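Local coordinates for protein chemotaxis transducer (Pseudomonas aeruginosa, PDB 6GCV) that probably senses nitrate for chemotaxis by binding it directly at its ligand-binding PilJ domain, as a homodimeric chemoreceptor, at residues A[86-91]-A[123-128]; A[90-95]-A[116-121]; A[58-63]-A[70-75]. One frame throughout, in Å; residues are numbered along the deposited sequence. Where two conformers were deposited one is given.

Contact 1 of 3, residues A[86-91]-A[123-128]; sequences RQKVAQ and LGELNN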
loop_
_atom_site.group_PDB
_atom_site.type_symbol
_atom_site.label_atom_id
_atom_site.label_comp_id
_atom_site.label_asym_id
_atom_site.label_seq_id
_atom_site.Cartn_x
_atom_site.Cartn_y
_atom_site.Cartn_z
ATOM N N ARG A 86 -16.179 -7.562 -2.011
ATOM C CA ARG A 86 -15.517 -7.346 -3.315
ATOM C C ARG A 86 -16.396 -6.472 -4.194
ATOM O O ARG A 86 -15.880 -5.607 -4.899
ATOM C CB ARG A 86 -15.192 -8.651 -4.053
ATOM C CG ARG A 86 -14.110 -9.472 -3.393
ATOM C CD ARG A 86 -13.559 -10.563 -4.331
ATOM N NE ARG A 86 -14.592 -11.543 -4.709
ATOM C CZ ARG A 86 -14.815 -12.689 -4.093
ATOM N NH1 ARG A 86 -14.064 -13.077 -3.070
ATOM N NH2 ARG A 86 -15.816 -13.482 -4.500
ATOM N N GLN A 87 -17.715 -6.674 -4.167
ATOM C CA GLN A 87 -18.589 -5.836 -4.987
ATOM C C GLN A 87 -18.657 -4.401 -4.492
ATOM O O GLN A 87 -18.677 -3.486 -5.279
ATOM C CB GLN A 87 -20.004 -6.414 -5.138
ATOM C CG GLN A 87 -20.851 -5.537 -6.085
ATOM C CD GLN A 87 -20.122 -5.165 -7.398
ATOM O OE1 GLN A 87 -19.963 -3.957 -7.778
ATOM N NE2 GLN A 87 -19.616 -6.198 -8.080
ATOM N N LYS A 88 -18.657 -4.203 -3.181
ATOM C CA LYS A 88 -18.640 -2.855 -2.607
ATOM C C LYS A 88 -17.362 -2.136 -3.016
ATOM O O LYS A 88 -17.405 -1.004 -3.448
ATOM C CB LYS A 88 -18.751 -2.934 -1.082
ATOM C CG LYS A 88 -18.862 -1.599 -0.397
ATOM C CD LYS A 88 -18.991 -1.741 1.110
ATOM C CE LYS A 88 -19.055 -0.376 1.764
ATOM N NZ LYS A 88 -19.352 -0.522 3.192
ATOM N N VAL A 89 -16.244 -2.838 -2.909
ATOM C CA VAL A 89 -14.946 -2.302 -3.343
ATOM C C VAL A 89 -14.986 -1.937 -4.830
ATOM O O VAL A 89 -14.515 -0.870 -5.238
ATOM C CB VAL A 89 -13.807 -3.293 -3.042
ATOM C CG1 VAL A 89 -12.542 -2.885 -3.789
ATOM C CG2 VAL A 89 -13.539 -3.335 -1.549
ATOM N N ALA A 90 -15.554 -2.817 -5.638
ATOM C CA ALA A 90 -15.596 -2.584 -7.084
ATOM C C ALA A 90 -16.351 -1.321 -7.454
ATOM O O ALA A 90 -15.942 -0.580 -8.374
ATOM C CB ALA A 90 -16.187 -3.762 -7.820
ATOM N N GLN A 91 -17.431 -1.021 -6.753
ATOM C CA GLN A 91 -18.186 0.197 -7.075
ATOM C C GLN A 91 -17.375 1.441 -6.725
ATOM O O GLN A 91 -17.359 2.407 -7.498
ATOM C CB GLN A 91 -19.561 0.169 -6.417
ATOM C CG GLN A 91 -20.475 -0.930 -7.047
ATOM C CD GLN A 91 -20.629 -0.867 -8.604
ATOM O OE1 GLN A 91 -21.190 0.101 -9.130
ATOM N NE2 GLN A 91 -20.160 -1.919 -9.336
ATOM N N LEU A 123 -9.103 2.717 0.405
ATOM C CA LEU A 123 -8.120 2.027 1.244
ATOM C C LEU A 123 -8.803 1.312 2.412
ATOM O O LEU A 123 -8.516 0.130 2.685
ATOM C CB LEU A 123 -7.073 3.042 1.732
ATOM C CG LEU A 123 -6.066 2.510 2.727
ATOM C CD1 LEU A 123 -5.270 1.354 2.179
ATOM C CD2 LEU A 123 -5.160 3.632 3.179
ATOM N N GLY A 124 -9.728 2.014 3.058
ATOM C CA GLY A 124 -10.453 1.425 4.191
ATOM C C GLY A 124 -11.244 0.198 3.795
ATOM O O GLY A 124 -11.288 -0.787 4.528
ATOM N N GLU A 125 -11.912 0.276 2.650
ATOM C CA GLU A 125 -12.710 -0.866 2.183
ATOM C C GLU A 125 -11.860 -2.028 1.727
ATOM O O GLU A 125 -12.254 -3.181 1.905
ATOM C CB GLU A 125 -13.712 -0.457 1.123
ATOM C CG GLU A 125 -14.698 0.593 1.647
ATOM C CD GLU A 125 -15.567 0.125 2.803
ATOM O OE1 GLU A 125 -15.758 -1.085 3.028
ATOM O OE2 GLU A 125 -16.111 1.004 3.506
ATOM N N LEU A 126 -10.679 -1.736 1.186
ATOM C CA LEU A 126 -9.748 -2.798 0.865
ATOM C C LEU A 126 -9.214 -3.457 2.119
ATOM O O LEU A 126 -9.023 -4.660 2.171
ATOM C CB LEU A 126 -8.596 -2.264 0.008
ATOM C CG LEU A 126 -8.982 -1.862 -1.403
ATOM C CD1 LEU A 126 -7.902 -1.007 -2.051
ATOM C CD2 LEU A 126 -9.328 -3.082 -2.244
ATOM N N ASN A 127 -8.924 -2.653 3.135
ATOM C CA ASN A 127 -8.506 -3.224 4.401
ATOM C C ASN A 127 -9.622 -4.090 4.986
ATOM O O ASN A 127 -9.358 -5.160 5.547
ATOM C CB ASN A 127 -8.126 -2.124 5.361
ATOM C CG ASN A 127 -7.387 -2.654 6.533
ATOM O OD1 ASN A 127 -6.415 -3.403 6.389
ATOM N ND2 ASN A 127 -7.823 -2.263 7.694
ATOM N N ASN A 128 -10.876 -3.630 4.878
ATOM C CA ASN A 128 -11.987 -4.439 5.359
ATOM C C ASN A 128 -12.082 -5.778 4.601
ATOM O O ASN A 128 -12.394 -6.812 5.176
ATOM C CB ASN A 128 -13.314 -3.692 5.260
ATOM C CG ASN A 128 -13.399 -2.509 6.212
ATOM O OD1 ASN A 128 -12.648 -2.430 7.194
ATOM N ND2 ASN A 128 -14.318 -1.571 5.930
#
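Two neighbouring antiparallel helices of a four-helix bundle meet here, helix 80-103 supplying 86-91 and helix 112-137 supplying 123-128, with an apolar seam inside and a charged pair on the solvent-facing side. Val89 lies nearest Glu125 in the backbone register and works with both its methyls. Val89 CG1, anti to the backbone N (chi1 166°), meets Leu126 CD2 at 3.6 Å, the two side chains running at about a right angle. Val89 CG2 instead packs on the backbone and CB of Glu125, 3.7 Å from Glu125 O. Tyr58 of helix 48-67 covers both Val89 and Leu126 and so continues the seam into the bundle interior.

On the outer side the fully extended Lys88 reaches over to the carboxylate of Glu125, which is folded back by a bend at chi2 (-62°). The salt bridge is loose, Lys88 NZ lying 3.6 Å from both Glu125 OE1 and OE2. Glu125 OE1 has a closer tie to Gln85 NE2, one turn before Val89, and accepts a weak bond from Asn128 ND2 at 3.3 Å. The axes of the two short segments approach to 9.6 Å, with their N-to-C directions 164° apart. Such antiparallel pairing builds the four-helix bundle of the PilJ-type sensor domain.

Contact 2 of 3, residues A[90-95]-A[116-121]; sequences AQIWGR and SQYSTE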
loop_
_atom_site.group_PDB
_atom_site.type_symbol
_atom_site.label_atom_id
_atom_site.label_comp_id
_atom_site.label_asym_id
_atom_site.label_seq_id
_atom_site.Cartn_x
_atom_site.Cartn_y
_atom_site.Cartn_z
ATOM N N ALA A 90 -15.554 -2.817 -5.638
ATOM C CA ALA A 90 -15.596 -2.584 -7.084
ATOM C C ALA A 90 -16.351 -1.321 -7.454
ATOM O O ALA A 90 -15.942 -0.580 -8.374
ATOM C CB ALA A 90 -16.187 -3.762 -7.820
ATOM N N GLN A 91 -17.431 -1.021 -6.753
ATOM C CA GLN A 91 -18.186 0.197 -7.075
ATOM C C GLN A 91 -17.375 1.441 -6.725
ATOM O O GLN A 91 -17.359 2.407 -7.498
ATOM C CB GLN A 91 -19.561 0.169 -6.417
ATOM C CG GLN A 91 -20.475 -0.930 -7.047
ATOM C CD GLN A 91 -20.629 -0.867 -8.604
ATOM O OE1 GLN A 91 -21.190 0.101 -9.130
ATOM N NE2 GLN A 91 -20.160 -1.919 -9.336
ATOM N N ILE A 92 -16.686 1.421 -5.586
ATOM C CA ILE A 92 -15.841 2.552 -5.184
ATOM C C ILE A 92 -14.679 2.678 -6.161
ATOM O O ILE A 92 -14.345 3.770 -6.642
ATOM C CB ILE A 92 -15.310 2.373 -3.750
ATOM C CG1 ILE A 92 -16.487 2.376 -2.763
ATOM C CG2 ILE A 92 -14.270 3.430 -3.368
ATOM C CD1 ILE A 92 -16.108 1.784 -1.432
ATOM N N TRP A 93 -14.075 1.548 -6.512
ATOM C CA TRP A 93 -12.968 1.528 -7.455
ATOM C C TRP A 93 -13.327 2.192 -8.783
ATOM O O TRP A 93 -12.555 2.982 -9.315
ATOM C CB TRP A 93 -12.482 0.079 -7.667
ATOM C CG TRP A 93 -11.618 -0.075 -8.878
ATOM C CD1 TRP A 93 -11.904 -0.749 -9.996
ATOM C CD2 TRP A 93 -10.359 0.525 -9.087
ATOM N NE1 TRP A 93 -10.880 -0.629 -10.901
ATOM C CE2 TRP A 93 -9.917 0.167 -10.353
ATOM C CE3 TRP A 93 -9.523 1.310 -8.294
ATOM C CZ2 TRP A 93 -8.706 0.585 -10.853
ATOM C CZ3 TRP A 93 -8.331 1.719 -8.815
ATOM C CH2 TRP A 93 -7.940 1.364 -10.079
ATOM N N GLY A 94 -14.494 1.889 -9.343
ATOM C CA GLY A 94 -14.855 2.526 -10.611
ATOM C C GLY A 94 -14.829 4.033 -10.550
ATOM O O GLY A 94 -14.344 4.708 -11.464
ATOM N N ARG A 95 -15.343 4.589 -9.472
ATOM C CA ARG A 95 -15.355 6.037 -9.308
ATOM C C ARG A 95 -13.956 6.578 -9.063
ATOM O O ARG A 95 -13.580 7.615 -9.593
ATOM C CB ARG A 95 -16.316 6.430 -8.184
ATOM C CG ARG A 95 -17.782 6.158 -8.534
ATOM C CD ARG A 95 -18.740 6.529 -7.417
ATOM N NE ARG A 95 -18.837 5.520 -6.360
ATOM C CZ ARG A 95 -19.684 4.483 -6.358
ATOM N NH1 ARG A 95 -20.497 4.270 -7.384
ATOM N NH2 ARG A 95 -19.699 3.635 -5.334
ATOM N N SER A 116 -8.580 12.872 -2.283
ATOM C CA SER A 116 -7.926 12.307 -1.112
ATOM C C SER A 116 -8.892 11.530 -0.224
ATOM O O SER A 116 -8.587 10.432 0.245
ATOM C CB SER A 116 -7.283 13.429 -0.296
ATOM O OG SER A 116 -6.680 12.908 0.849
ATOM N N GLN A 117 -10.067 12.112 0.005
ATOM C CA GLN A 117 -11.082 11.425 0.801
ATOM C C GLN A 117 -11.442 10.089 0.160
ATOM O O GLN A 117 -11.620 9.071 0.846
ATOM C CB GLN A 117 -12.348 12.277 0.941
ATOM C CG GLN A 117 -13.374 11.722 1.938
ATOM C CD GLN A 117 -14.256 10.599 1.400
ATOM O OE1 GLN A 117 -14.434 10.457 0.201
ATOM N NE2 GLN A 117 -14.833 9.810 2.299
ATOM N N TYR A 118 -11.571 10.088 -1.149
ATOM C CA TYR A 118 -11.952 8.887 -1.835
ATOM C C TYR A 118 -10.844 7.828 -1.832
ATOM O O TYR A 118 -11.108 6.624 -1.654
ATOM C CB TYR A 118 -12.432 9.225 -3.239
ATOM C CG TYR A 118 -13.613 8.390 -3.615
ATOM C CD1 TYR A 118 -14.845 8.528 -2.982
ATOM C CD2 TYR A 118 -13.460 7.379 -4.513
ATOM C CE1 TYR A 118 -15.913 7.710 -3.308
ATOM C CE2 TYR A 118 -14.523 6.577 -4.874
ATOM C CZ TYR A 118 -15.740 6.731 -4.268
ATOM O OH TYR A 118 -16.770 5.871 -4.621
ATOM N N SER A 119 -9.599 8.284 -1.904
ATOM C CA SER A 119 -8.466 7.367 -1.773
ATOM C C SER A 119 -8.476 6.676 -0.405
ATOM O O SER A 119 -8.272 5.457 -0.300
ATOM C CB SER A 119 -7.149 8.127 -1.968
ATOM O OG SER A 119 -6.040 7.227 -2.049
ATOM N N THR A 120 -8.735 7.464 0.630
ATOM C CA THR A 120 -8.792 6.941 1.989
ATOM C C THR A 120 -9.970 5.986 2.168
ATOM O O THR A 120 -9.856 4.951 2.840
ATOM C CB THR A 120 -8.821 8.114 2.972
ATOM O OG1 THR A 120 -7.556 8.783 2.863
ATOM C CG2 THR A 120 -9.122 7.658 4.427
ATOM N N GLU A 121 -11.112 6.319 1.567
ATOM C CA GLU A 121 -12.270 5.463 1.623
ATOM C C GLU A 121 -12.003 4.124 0.974
ATOM O O GLU A 121 -12.319 3.063 1.535
ATOM C CB GLU A 121 -13.489 6.157 0.985
ATOM C CG GLU A 121 -14.738 5.295 0.934
ATOM C CD GLU A 121 -15.920 5.981 0.293
ATOM O OE1 GLU A 121 -15.943 7.231 0.208
ATOM O OE2 GLU A 121 -16.868 5.260 -0.077
#
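Tyr118 extends its ring from helix 112-137 across to helix 80-103, where its CE2 touches the CG2 methyl of Ile92 at 3.5 Å, the methyl standing out of the ring plane. A first torsion of -140°, away from the usual staggered values, carries the ring there. Ile92 O, by contrast, lies at the ring edge, in the plane, 3.3 Å from Tyr118 CE2. Ile92 CG2 stands anti to its own backbone N, which turns this methyl to the tyrosine, while the CG1 branch goes the other way along the helix pair and ends with CD1 3.8 Å from Glu121 OE2. That carboxylate oxygen is carried there by a chain extended through chi1 and chi2; within this contact Glu121 OE2 touches the isoleucine, and Arg95 NH2 is 6.2 Å from it.

Arg95 takes the polar end of the tyrosine. In the conformer described, its chain bends at chi3 and brings Arg95 NE to 2.7 Å from Tyr118 OH, with an N-H...O angle of 161° and the oxygen near the guanidinium plane. Ring and guanidinium planes stand 77° apart, so the arginine meets the hydroxyl with its edge and does not stack on the ring. One guanidinium face lies over Gln91 O, one turn earlier on the same helix. Tyr96 and Met99 of helix 80-103 also pack on Tyr118, and on another side of helix 112-137 Ser116 and Thr120 bond to Arg36 of the second subunit. In that conformer Tyr118 accepts a short, fairly straight bond, and the positive charge would probably make its hydroxyl a better donor.

Contact 3 of 3, residues A[58-63]-A[70-75]; sequences YERSAA and AERNVS. With ACT (acetate ion), chain F.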
loop_
_atom_site.group_PDB
_atom_site.type_symbol
_atom_site.label_atom_id
_atom_site.label_comp_id
_atom_site.label_asym_id
_atom_site.label_seq_id
_atom_site.Cartn_x
_atom_site.Cartn_y
_atom_site.Cartn_z
ATOM N N TYR A 58 -3.616 -3.636 -10.156
ATOM C CA TYR A 58 -4.790 -3.650 -9.297
ATOM C C TYR A 58 -5.934 -4.425 -9.958
ATOM O O TYR A 58 -6.599 -5.263 -9.337
ATOM C CB TYR A 58 -5.230 -2.222 -8.932
ATOM C CG TYR A 58 -6.522 -2.185 -8.149
ATOM C CD1 TYR A 58 -7.735 -2.312 -8.754
ATOM C CD2 TYR A 58 -6.510 -2.135 -6.772
ATOM C CE1 TYR A 58 -8.898 -2.435 -8.031
ATOM C CE2 TYR A 58 -7.687 -2.178 -6.032
ATOM C CZ TYR A 58 -8.883 -2.345 -6.683
ATOM O OH TYR A 58 -10.055 -2.451 -5.952
ATOM N N GLU A 59 -6.169 -4.145 -11.240
ATOM C CA GLU A 59 -7.317 -4.766 -11.918
ATOM C C GLU A 59 -7.067 -6.222 -12.146
ATOM O O GLU A 59 -8.013 -7.020 -12.109
ATOM C CB GLU A 59 -7.626 -4.037 -13.202
ATOM C CG GLU A 59 -8.201 -2.648 -12.962
ATOM C CD GLU A 59 -8.914 -2.025 -14.113
ATOM O OE1 GLU A 59 -9.010 -2.642 -15.204
ATOM O OE2 GLU A 59 -9.497 -0.957 -13.909
ATOM N N ARG A 60 -5.823 -6.628 -12.381
ATOM C CA ARG A 60 -5.501 -8.029 -12.577
ATOM C C ARG A 60 -5.790 -8.780 -11.280
ATOM O O ARG A 60 -6.426 -9.839 -11.265
ATOM C CB ARG A 60 -4.016 -8.144 -12.963
ATOM C CG ARG A 60 -3.514 -9.530 -13.232
ATOM C CD ARG A 60 -2.154 -9.482 -13.884
ATOM N NE ARG A 60 -1.074 -9.063 -13.004
ATOM C CZ ARG A 60 -0.294 -9.911 -12.305
ATOM N NH1 ARG A 60 -0.519 -11.195 -12.295
ATOM N NH2 ARG A 60 0.726 -9.480 -11.583
ATOM N N SER A 61 -5.329 -8.200 -10.164
ATOM C CA SER A 61 -5.575 -8.811 -8.878
ATOM C C SER A 61 -7.052 -8.862 -8.543
ATOM O O SER A 61 -7.507 -9.862 -8.004
ATOM C CB SER A 61 -4.808 -8.074 -7.791
ATOM O OG SER A 61 -3.440 -8.344 -7.935
ATOM N N ALA A 62 -7.806 -7.809 -8.872
ATOM C CA ALA A 62 -9.235 -7.797 -8.578
ATOM C C ALA A 62 -9.940 -8.951 -9.307
ATOM O O ALA A 62 -10.761 -9.642 -8.717
ATOM C CB ALA A 62 -9.861 -6.461 -8.917
ATOM N N ALA A 63 -9.563 -9.155 -10.572
ATOM C CA ALA A 63 -10.168 -10.232 -11.345
ATOM C C ALA A 63 -9.743 -11.592 -10.796
ATOM O O ALA A 63 -10.561 -12.523 -10.725
ATOM C CB ALA A 63 -9.801 -10.098 -12.814
ATOM N N ALA A 70 -5.509 -20.149 -10.774
ATOM C CA ALA A 70 -4.753 -21.310 -10.322
ATOM C C ALA A 70 -3.257 -21.134 -10.534
ATOM O O ALA A 70 -2.455 -21.488 -9.651
ATOM C CB ALA A 70 -5.241 -22.560 -11.034
ATOM N N GLU A 71 -2.891 -20.581 -11.691
ATOM C CA GLU A 71 -1.490 -20.364 -12.040
ATOM C C GLU A 71 -0.814 -19.451 -11.024
ATOM O O GLU A 71 0.335 -19.676 -10.650
ATOM C CB GLU A 71 -1.373 -19.752 -13.455
ATOM C CG GLU A 71 0.060 -19.535 -13.945
ATOM C CD GLU A 71 0.673 -18.199 -13.526
ATOM O OE1 GLU A 71 -0.074 -17.258 -13.182
ATOM O OE2 GLU A 71 1.919 -18.089 -13.548
ATOM N N ARG A 72 -1.541 -18.425 -10.577
ATOM C CA ARG A 72 -1.018 -17.457 -9.627
ATOM C C ARG A 72 -1.202 -17.883 -8.165
ATOM O O ARG A 72 -0.711 -17.228 -7.251
ATOM C CB ARG A 72 -1.701 -16.116 -9.852
ATOM C CG ARG A 72 -0.963 -14.946 -9.253
ATOM C CD ARG A 72 -1.709 -13.639 -9.491
ATOM N NE ARG A 72 -0.920 -12.517 -9.008
ATOM C CZ ARG A 72 -1.367 -11.269 -8.876
ATOM N NH1 ARG A 72 -2.625 -10.973 -9.146
ATOM N NH2 ARG A 72 -0.575 -10.331 -8.399
ATOM N N ASN A 73 -1.909 -18.985 -7.952
ATOM C CA ASN A 73 -2.185 -19.496 -6.611
ATOM C C ASN A 73 -3.037 -18.525 -5.802
ATOM O O ASN A 73 -2.757 -18.281 -4.603
ATOM C CB ASN A 73 -0.897 -19.874 -5.874
ATOM C CG ASN A 73 -1.130 -20.787 -4.701
ATOM O OD1 ASN A 73 -0.297 -20.849 -3.795
ATOM N ND2 ASN A 73 -2.270 -21.477 -4.681
ATOM N N VAL A 74 -4.031 -17.949 -6.464
ATOM C CA VAL A 74 -5.020 -17.115 -5.805
ATOM C C VAL A 74 -6.328 -17.874 -5.784
ATOM O O VAL A 74 -6.875 -18.226 -6.833
ATOM C CB VAL A 74 -5.200 -15.753 -6.511
ATOM C CG1 VAL A 74 -6.341 -14.954 -5.909
ATOM C CG2 VAL A 74 -3.911 -14.938 -6.455
ATOM N N SER A 75 -6.827 -18.120 -4.585
ATOM C CA SER A 75 -8.093 -18.830 -4.359
ATOM C C SER A 75 -9.302 -17.905 -4.557
ATOM O O SER A 75 -9.275 -16.766 -4.112
ATOM C CB SER A 75 -8.117 -19.359 -2.896
ATOM O OG SER A 75 -6.913 -20.060 -2.533
HETATM C C ACT F . 2.408 -12.351 -9.601
HETATM O O ACT F . 3.175 -11.373 -9.446
HETATM O OXT ACT F . 1.859 -12.927 -8.629
HETATM C CH3 ACT F . 2.119 -12.829 -11.000
HETATM O O HOH W 1 -1.081 -7.507 -9.201
#
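The connection that leaves helix 48-67 and leads to helix 80-103 folds back on the helix here, and an arginine-arginine stack joins the two. The guanidinium of Arg60 lies on that of Arg72 with centres 3.9 Å apart and planes 28° from parallel, Arg60 NH1 sitting over the centre of the Arg72 group. Arg72 arrives by a chain extended from CG to NE, whereas Arg60 turns over it through a bend at chi3 (71°).

Edge groups hold Arg72 in place. Its NH1 donates to Ser61 OG at 3.0 Å, the oxygen tilted modestly from the guanidinium plane, and also pairs with Asp64. A water bridges Arg72 NH2 and Ser61 OG, accepting from both. Just after Arg72, Asn73 and Val74 both face Asn69, the geometry of a G1 beta bulge, and Asn69 OD1 receives the backbone N-H of Arg72. An acetate, probably from the crystallisation liquor, takes a nearly straight bond from Arg72 NE to its OXT at 2.8 Å; its methyl lies 3.4 Å from Arg60 NH1. Asp64 and the acetate would offset part of the charge of the paired cations, while Arg60 NH2 is hydrogen-bonded to Gln57 OE1 of its own helix.

Overall arrangement
The three contacts sample one four-helix bundle from its side-chain seams to a connecting loop. Contacts 1 and 2 are successive steps along the same pair, helices 80-103 and 112-137, with centres about 8 Å apart; Glu125 CG of contact 1 touches Ile92 CD1 of contact 2 at 3.6 Å. Contact 3 precedes both in the chain, its centre about 16 Å from that of contact 1 and, across the chain's centre, about 21 Å from that of contact 2. Tyr58 of segment 58-63 bridges the gap: its OH reaches Val89 CG1 at 3.3 Å, and its ring stacks with Trp93 of segment 90-95 in contact 2. The sodium site, Glu37 and Asp47, involves none of the three.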